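Prophage MuSo2, 43 kDa tail protein (Shewanella oneidensis, PDB 3CDD) is a Mu-like prophage tail protein that probably helps build the baseplate of the phage tail as a trimer. Local coordinates at residues G296-I308 / D315-E327. Numbering follows the deposited sequence.
Sequences GKLWNINTLVPVI and DEEMLIASILFSE
I320 packs its CD1 methyl against CE3 of W299 at 3.8 Å, the two side chains crossing at about a right angle, while its CG1 lies 4.0 Å from V305 CG1. With CG1 anti to the carbonyl carbon (chi1 -58°), I320 also brings CD1 beside OG1 of T303. Farther along, I323 CD1 lies against the backbone and CB of W299, and the W299 carbonyl oxygen meets F325 CZ at the ring edge, 3.3 Å away; I323 CG2 sits over one face of that ring. On the same sheet face as V305, V307 CG2 lies against CG of the selenomethionine M318 in the conformer given. L304 CD2 and L319 CD1 are in van der Waals contact on the other face.

Between the two faces runs an antiparallel ladder. V305 and M318 exchange two backbone bonds; the I320 N to T303 O bond, 2.8 Å and nearly straight at 177°, and N302 N to I320 O, 2.7 Å, extend the bonding to the loop N300-T303, away from the hairpin turn. T303 OG1 donates to N300 O across this loop, and the N302 amide is held by S184 and R182. A water bridges V307 O and D315 OD1. D315 and E316 are exposed, whereas E317, partly exposed, reaches K187 in a salt bridge. Within the GpP fourth-domain region, the backbone bonds thus fix the register of 304-308 against 317-327, while W299 and I320 bury apolar surface against I336, and M318 against V338, of strand 331-339.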
ATOM      1  N   GLY A 296     -25.497 -31.618   6.202  1.00 27.73           N
ATOM      2  CA  GLY A 296     -25.352 -31.159   7.594  1.00 28.93           C
ATOM      3  C   GLY A 296     -23.893 -31.009   7.995  1.00 29.72           C
ATOM      4  O   GLY A 296     -23.575 -30.824   9.163  1.00 29.45           O
ATOM      5  N   LYS A 297     -23.000 -31.060   7.007  1.00 30.63           N
ATOM      6  CA  LYS A 297     -21.579 -30.919   7.258  1.00 30.87           C
ATOM      7  C   LYS A 297     -21.168 -29.488   6.984  1.00 30.47           C
ATOM      8  O   LYS A 297     -21.746 -28.812   6.130  1.00 31.22           O
ATOM      9  CB  LYS A 297     -20.758 -31.908   6.416  1.00 31.89           C
ATOM     10  CG  LYS A 297     -21.113 -33.394   6.648  1.00 32.47           C
ATOM     11  CD  LYS A 297     -20.339 -33.999   7.817  1.00 36.16           C
ATOM     12  CE  LYS A 297     -20.649 -35.483   8.018  1.00 35.66           C
ATOM     13  NZ  LYS A 297     -21.597 -35.742   9.138  1.00 38.24           N
ATOM     14  N   LEU A 298     -20.192 -29.006   7.751  1.00 29.86           N
ATOM     15  CA  LEU A 298     -19.576 -27.715   7.493  1.00 28.55           C
ATOM     16  C   LEU A 298     -19.040 -27.674   6.065  1.00 28.44           C
ATOM     17  O   LEU A 298     -18.499 -28.671   5.592  1.00 28.79           O
ATOM     18  CB  LEU A 298     -18.429 -27.482   8.483  1.00 28.05           C
ATOM     19  CG  LEU A 298     -18.814 -27.228   9.951  1.00 28.78           C
ATOM     20  CD1 LEU A 298     -17.574 -27.048  10.859  1.00 28.97           C
ATOM     21  CD2 LEU A 298     -19.824 -26.057  10.120  1.00 24.31           C
ATOM     22  N   TRP A 299     -19.198 -26.540   5.376  1.00 26.98           N
ATOM     23  CA  TRP A 299     -18.497 -26.314   4.111  1.00 27.14           C
ATOM     24  C   TRP A 299     -17.013 -26.515   4.345  1.00 27.28           C
ATOM     25  O   TRP A 299     -16.489 -26.059   5.356  1.00 28.14           O
ATOM     26  CB  TRP A 299     -18.705 -24.884   3.612  1.00 25.93           C
ATOM     27  CG  TRP A 299     -20.085 -24.638   3.117  1.00 26.10           C
ATOM     28  CD1 TRP A 299     -21.108 -24.004   3.786  1.00 21.91           C
ATOM     29  CD2 TRP A 299     -20.603 -25.000   1.837  1.00 26.36           C
ATOM     30  NE1 TRP A 299     -22.213 -23.932   2.981  1.00 21.50           N
ATOM     31  CE2 TRP A 299     -21.937 -24.542   1.783  1.00 24.71           C
ATOM     32  CE3 TRP A 299     -20.057 -25.648   0.709  1.00 26.80           C
ATOM     33  CZ2 TRP A 299     -22.754 -24.751   0.661  1.00 26.93           C
ATOM     34  CZ3 TRP A 299     -20.863 -25.856  -0.399  1.00 23.86           C
ATOM     35  CH2 TRP A 299     -22.192 -25.392  -0.426  1.00 26.43           C
ATOM     36  N   ASN A 300     -16.330 -27.149   3.391  1.00 27.50           N
ATOM     37  CA  ASN A 300     -14.955 -27.616   3.617  1.00 27.29           C
ATOM     38  C   ASN A 300     -14.078 -27.278   2.431  1.00 27.12           C
ATOM     39  O   ASN A 300     -14.514 -27.419   1.313  1.00 25.45           O
ATOM     40  CB  ASN A 300     -14.968 -29.130   3.858  1.00 26.95           C
ATOM     41  CG  ASN A 300     -13.651 -29.665   4.418  1.00 28.07           C
ATOM     42  OD1 ASN A 300     -12.736 -28.909   4.793  1.00 29.31           O
ATOM     43  ND2 ASN A 300     -13.556 -30.977   4.485  1.00 24.90           N
ATOM     44  N   ILE A 301     -12.854 -26.803   2.685  1.00 27.56           N
ATOM     45  CA  ILE A 301     -11.914 -26.503   1.607  1.00 28.07           C
ATOM     46  C   ILE A 301     -11.472 -27.803   0.947  1.00 27.77           C
ATOM     47  O   ILE A 301     -11.578 -28.870   1.539  1.00 27.95           O
ATOM     48  CB  ILE A 301     -10.637 -25.714   2.065  1.00 27.83           C
ATOM     49  CG1 ILE A 301      -9.912 -26.431   3.223  1.00 28.15           C
ATOM     50  CG2 ILE A 301     -10.974 -24.237   2.386  1.00 29.64           C
ATOM     51  CD1 ILE A 301      -8.633 -25.692   3.715  1.00 28.21           C
ATOM     52  N   ASN A 302     -10.968 -27.699  -0.279  1.00 28.33           N
ATOM     53  CA  ASN A 302     -10.470 -28.863  -1.023  1.00 28.23           C
ATOM     54  C   ASN A 302     -11.540 -29.932  -1.163  1.00 28.20           C
ATOM     55  O   ASN A 302     -11.294 -31.124  -0.935  1.00 28.37           O
ATOM     56  CB  ASN A 302      -9.197 -29.426  -0.386  1.00 27.63           C
ATOM     57  CG  ASN A 302      -8.365 -30.223  -1.364  1.00 28.33           C
ATOM     58  OD1 ASN A 302      -8.514 -30.068  -2.586  1.00 28.71           O
ATOM     59  ND2 ASN A 302      -7.481 -31.093  -0.841  1.00 24.46           N
ATOM     60  N   THR A 303     -12.743 -29.487  -1.505  1.00 28.30           N
ATOM     61  CA  THR A 303     -13.795 -30.382  -1.949  1.00 28.88           C
ATOM     62  C   THR A 303     -14.365 -29.833  -3.241  1.00 30.04           C
ATOM     63  O   THR A 303     -14.255 -28.622  -3.519  1.00 30.36           O
ATOM     64  CB  THR A 303     -14.928 -30.592  -0.901  1.00 29.54           C
ATOM     65  OG1 THR A 303     -15.421 -29.333  -0.443  1.00 30.03           O
ATOM     66  CG2 THR A 303     -14.450 -31.439   0.306  1.00 28.99           C
ATOM     67  N   LEU A 304     -14.951 -30.723  -4.039  1.00 30.34           N
ATOM     68  CA  LEU A 304     -15.457 -30.359  -5.351  1.00 31.21           C
ATOM     69  C   LEU A 304     -16.960 -30.070  -5.287  1.00 31.45           C
ATOM     70  O   LEU A 304     -17.729 -30.797  -4.618  1.00 31.13           O
ATOM     71  CB  LEU A 304     -15.171 -31.488  -6.371  1.00 31.59           C
ATOM     72  CG  LEU A 304     -13.734 -31.816  -6.821  1.00 31.04           C
ATOM     73  CD1 LEU A 304     -13.745 -33.033  -7.720  1.00 33.46           C
ATOM     74  CD2 LEU A 304     -13.077 -30.650  -7.547  1.00 34.50           C
ATOM     75  N   VAL A 305     -17.361 -29.020  -6.004  1.00 31.16           N
ATOM     76  CA  VAL A 305     -18.740 -28.549  -6.004  1.00 31.27           C
ATOM     77  C   VAL A 305     -19.179 -28.196  -7.450  1.00 30.59           C
ATOM     78  O   VAL A 305     -18.560 -27.352  -8.094  1.00 30.45           O
ATOM     79  CB  VAL A 305     -18.889 -27.366  -4.990  1.00 31.51           C
ATOM     80  CG1 VAL A 305     -18.175 -26.108  -5.490  1.00 32.04           C
ATOM     81  CG2 VAL A 305     -20.338 -27.078  -4.705  1.00 33.48           C
ATOM     82  N   PRO A 306     -20.198 -28.894  -7.998  1.00 30.39           N
ATOM     83  CA  PRO A 306     -20.671 -28.407  -9.306  1.00 30.57           C
ATOM     84  C   PRO A 306     -21.167 -26.953  -9.241  1.00 30.47           C
ATOM     85  O   PRO A 306     -21.752 -26.525  -8.255  1.00 30.82           O
ATOM     86  CB  PRO A 306     -21.823 -29.366  -9.664  1.00 29.44           C
ATOM     87  CG  PRO A 306     -21.560 -30.608  -8.877  1.00 30.23           C
ATOM     88  CD  PRO A 306     -20.927 -30.108  -7.570  1.00 30.36           C
ATOM     89  N   VAL A 307     -20.901 -26.184 -10.277  1.00 31.42           N
ATOM     90  CA  VAL A 307     -21.320 -24.779 -10.280  1.00 31.72           C
ATOM     91  C   VAL A 307     -22.132 -24.587 -11.563  1.00 32.26           C
ATOM     92  O   VAL A 307     -21.641 -24.888 -12.646  1.00 31.28           O
ATOM     93  CB  VAL A 307     -20.096 -23.820 -10.107  1.00 31.98           C
ATOM     94  CG1 VAL A 307     -20.472 -22.330 -10.282  1.00 30.45           C
ATOM     95  CG2 VAL A 307     -19.425 -24.043  -8.737  1.00 33.09           C
ATOM     96  N   ILE A 308     -23.404 -24.201 -11.416  1.00 33.23           N
ATOM     97  CA  ILE A 308     -24.254 -23.809 -12.558  1.00 34.08           C
ATOM     98  C   ILE A 308     -24.617 -22.339 -12.380  1.00 34.43           C
ATOM     99  O   ILE A 308     -25.417 -21.997 -11.506  1.00 34.96           O
ATOM    100  CB  ILE A 308     -25.564 -24.643 -12.678  1.00 33.98           C
ATOM    101  CG1 ILE A 308     -25.318 -26.133 -12.394  1.00 34.35           C
ATOM    102  CG2 ILE A 308     -26.224 -24.412 -14.056  1.00 34.44           C
ATOM    103  CD1 ILE A 308     -26.588 -27.016 -12.455  1.00 34.60           C
ATOM    104  N   ASP A 315     -20.283 -23.343 -15.750  1.00 40.80           N
ATOM    105  CA  ASP A 315     -20.936 -24.639 -15.784  1.00 40.92           C
ATOM    106  C   ASP A 315     -19.853 -25.711 -15.805  1.00 41.24           C
ATOM    107  O   ASP A 315     -19.549 -26.287 -16.854  1.00 41.50           O
ATOM    108  CB  ASP A 315     -21.853 -24.753 -17.004  1.00 40.78           C
ATOM    109  CG  ASP A 315     -22.803 -25.955 -16.926  1.00 40.83           C
ATOM    110  OD1 ASP A 315     -22.751 -26.737 -15.947  1.00 39.32           O
ATOM    111  OD2 ASP A 315     -23.610 -26.107 -17.862  1.00 41.48           O
ATOM    112  N   GLU A 316     -19.263 -25.945 -14.635  1.00 41.19           N
ATOM    113  CA  GLU A 316     -18.201 -26.935 -14.433  1.00 41.51           C
ATOM    114  C   GLU A 316     -18.119 -27.289 -12.940  1.00 40.51           C
ATOM    115  O   GLU A 316     -18.687 -26.596 -12.093  1.00 40.53           O
ATOM    116  CB  GLU A 316     -16.847 -26.433 -14.975  1.00 41.15           C
ATOM    117  CG  GLU A 316     -16.341 -25.158 -14.324  1.00 42.49           C
ATOM    118  CD  GLU A 316     -15.363 -24.357 -15.190  1.00 43.69           C
ATOM    119  OE1 GLU A 316     -15.427 -24.452 -16.434  1.00 46.94           O
ATOM    120  OE2 GLU A 316     -14.539 -23.604 -14.620  1.00 45.59           O
ATOM    121  N   GLU A 317     -17.453 -28.387 -12.624  1.00 39.89           N
ATOM    122  CA  GLU A 317     -17.263 -28.771 -11.232  1.00 39.23           C
ATOM    123  C   GLU A 317     -16.054 -27.994 -10.775  1.00 38.33           C
ATOM    124  O   GLU A 317     -15.027 -27.999 -11.459  1.00 38.45           O
ATOM    125  CB  GLU A 317     -17.038 -30.274 -11.110  1.00 39.55           C
ATOM    126  CG  GLU A 317     -17.509 -30.845  -9.786  1.00 41.33           C
ATOM    127  CD  GLU A 317     -17.422 -32.354  -9.726  1.00 44.11           C
ATOM    128  OE1 GLU A 317     -16.741 -32.960 -10.589  1.00 44.00           O
ATOM    129  OE2 GLU A 317     -18.036 -32.944  -8.803  1.00 47.25           O
HETATM  130  N   MSE A 318     -16.180 -27.310  -9.637  0.50 37.69           N
HETATM  131  CA  MSE A 318     -15.130 -26.434  -9.144  0.50 37.19           C
HETATM  132  C   MSE A 318     -14.553 -26.948  -7.835  0.50 36.07           C
HETATM  133  O   MSE A 318     -15.178 -27.761  -7.150  0.50 36.31           O
HETATM  134  CB  MSE A 318     -15.676 -25.013  -8.947  0.50 37.77           C
HETATM  135  CG  MSE A 318     -16.385 -24.459 -10.178  0.50 40.10           C
HETATM  136 SE   MSE A 318     -15.193 -23.601 -11.419  0.50 45.28          SE
HETATM  137  CE  MSE A 318     -15.544 -21.802 -10.847  0.50 41.69           C
ATOM    138  N   LEU A 319     -13.362 -26.470  -7.493  1.00 34.63           N
ATOM    139  CA  LEU A 319     -12.741 -26.813  -6.222  1.00 33.19           C
ATOM    140  C   LEU A 319     -12.917 -25.666  -5.225  1.00 31.85           C
ATOM    141  O   LEU A 319     -12.643 -24.515  -5.552  1.00 30.26           O
ATOM    142  CB  LEU A 319     -11.250 -27.123  -6.415  1.00 33.08           C
ATOM    143  CG  LEU A 319     -10.586 -27.686  -5.139  1.00 33.67           C
ATOM    144  CD1 LEU A 319     -10.898 -29.175  -4.968  1.00 32.48           C
ATOM    145  CD2 LEU A 319      -9.084 -27.408  -5.096  1.00 34.07           C
ATOM    146  N   ILE A 320     -13.365 -25.975  -4.013  1.00 30.68           N
ATOM    147  CA  ILE A 320     -13.414 -24.941  -2.974  1.00 29.55           C
ATOM    148  C   ILE A 320     -12.007 -24.655  -2.464  1.00 28.90           C
ATOM    149  O   ILE A 320     -11.393 -25.496  -1.807  1.00 29.65           O
ATOM    150  CB  ILE A 320     -14.343 -25.298  -1.784  1.00 28.96           C
ATOM    151  CG1 ILE A 320     -15.775 -25.552  -2.278  1.00 29.05           C
ATOM    152  CG2 ILE A 320     -14.269 -24.183  -0.713  1.00 28.58           C
ATOM    153  CD1 ILE A 320     -16.767 -25.880  -1.172  1.00 29.87           C
ATOM    154  N   ALA A 321     -11.526 -23.449  -2.739  1.00 28.94           N
ATOM    155  CA  ALA A 321     -10.192 -23.017  -2.334  1.00 29.28           C
ATOM    156  C   ALA A 321     -10.188 -22.262  -0.996  1.00 29.38           C
ATOM    157  O   ALA A 321      -9.211 -22.311  -0.241  1.00 30.03           O
ATOM    158  CB  ALA A 321      -9.557 -22.152  -3.424  1.00 28.53           C
ATOM    159  N   SER A 322     -11.273 -21.565  -0.690  1.00 28.78           N
ATOM    160  CA  SER A 322     -11.309 -20.801   0.530  1.00 28.98           C
ATOM    161  C   SER A 322     -12.729 -20.633   1.000  1.00 27.66           C
ATOM    162  O   SER A 322     -13.637 -20.620   0.188  1.00 27.68           O
ATOM    163  CB  SER A 322     -10.727 -19.422   0.240  1.00 29.03           C
ATOM    164  OG  SER A 322     -10.480 -18.761   1.447  1.00 36.61           O
ATOM    165  N   ILE A 323     -12.913 -20.440   2.301  1.00 26.74           N
ATOM    166  CA  ILE A 323     -14.223 -20.166   2.841  1.00 26.25           C
ATOM    167  C   ILE A 323     -14.105 -19.062   3.853  1.00 26.62           C
ATOM    168  O   ILE A 323     -13.249 -19.141   4.736  1.00 26.67           O
ATOM    169  CB  ILE A 323     -14.846 -21.433   3.548  1.00 26.01           C
ATOM    170  CG1 ILE A 323     -14.996 -22.579   2.564  1.00 25.67           C
ATOM    171  CG2 ILE A 323     -16.222 -21.118   4.069  1.00 28.01           C
ATOM    172  CD1 ILE A 323     -15.124 -23.939   3.277  1.00 24.96           C
ATOM    173  N   LEU A 324     -14.945 -18.026   3.741  1.00 26.76           N
ATOM    174  CA  LEU A 324     -15.130 -17.121   4.883  1.00 27.11           C
ATOM    175  C   LEU A 324     -16.458 -17.428   5.600  1.00 27.69           C
ATOM    176  O   LEU A 324     -17.545 -17.266   5.029  1.00 27.96           O
ATOM    177  CB  LEU A 324     -15.029 -15.644   4.467  1.00 27.11           C
ATOM    178  CG  LEU A 324     -15.430 -14.603   5.532  1.00 27.57           C
ATOM    179  CD1 LEU A 324     -14.523 -14.642   6.766  1.00 25.41           C
ATOM    180  CD2 LEU A 324     -15.385 -13.187   4.852  1.00 27.72           C
ATOM    181  N   PHE A 325     -16.352 -17.915   6.833  1.00 27.37           N
ATOM    182  CA  PHE A 325     -17.500 -18.157   7.660  1.00 28.20           C
ATOM    183  C   PHE A 325     -17.743 -16.887   8.467  1.00 28.70           C
ATOM    184  O   PHE A 325     -16.882 -16.468   9.241  1.00 28.52           O
ATOM    185  CB  PHE A 325     -17.229 -19.270   8.664  1.00 28.59           C
ATOM    186  CG  PHE A 325     -17.046 -20.639   8.065  1.00 28.05           C
ATOM    187  CD1 PHE A 325     -15.773 -21.194   7.965  1.00 28.40           C
ATOM    188  CD2 PHE A 325     -18.155 -21.408   7.680  1.00 28.17           C
ATOM    189  CE1 PHE A 325     -15.589 -22.495   7.425  1.00 31.25           C
ATOM    190  CE2 PHE A 325     -17.994 -22.726   7.160  1.00 28.14           C
ATOM    191  CZ  PHE A 325     -16.708 -23.263   7.039  1.00 28.92           C
ATOM    192  N   SER A 326     -18.914 -16.285   8.325  1.00 28.43           N
ATOM    193  CA  SER A 326     -19.175 -15.063   9.077  1.00 28.89           C
ATOM    194  C   SER A 326     -20.515 -15.080   9.793  1.00 29.07           C
ATOM    195  O   SER A 326     -21.439 -15.767   9.368  1.00 29.09           O
ATOM    196  CB  SER A 326     -19.080 -13.847   8.150  1.00 28.16           C
ATOM    197  OG  SER A 326     -20.171 -13.845   7.234  1.00 29.43           O
ATOM    198  N   GLU A 327     -20.614 -14.287  10.858  1.00 30.37           N
ATOM    199  CA  GLU A 327     -21.878 -14.035  11.565  1.00 32.32           C
ATOM    200  C   GLU A 327     -21.925 -12.589  12.036  1.00 33.13           C
ATOM    201  O   GLU A 327     -20.940 -12.069  12.541  1.00 33.45           O
ATOM    202  CB  GLU A 327     -22.044 -14.978  12.775  1.00 31.22           C
ATOM    203  CG  GLU A 327     -23.482 -15.032  13.373  1.00 32.68           C
ATOM    204  CD  GLU A 327     -23.562 -15.799  14.695  1.00 34.23           C
ATOM    205  OE1 GLU A 327     -22.821 -15.452  15.645  1.00 35.30           O
ATOM    206  OE2 GLU A 327     -24.386 -16.741  14.804  1.00 38.83           O
TER
HETATM  207  O   HOH W   1     -22.034 -27.617 -13.585  1.00 54.79           O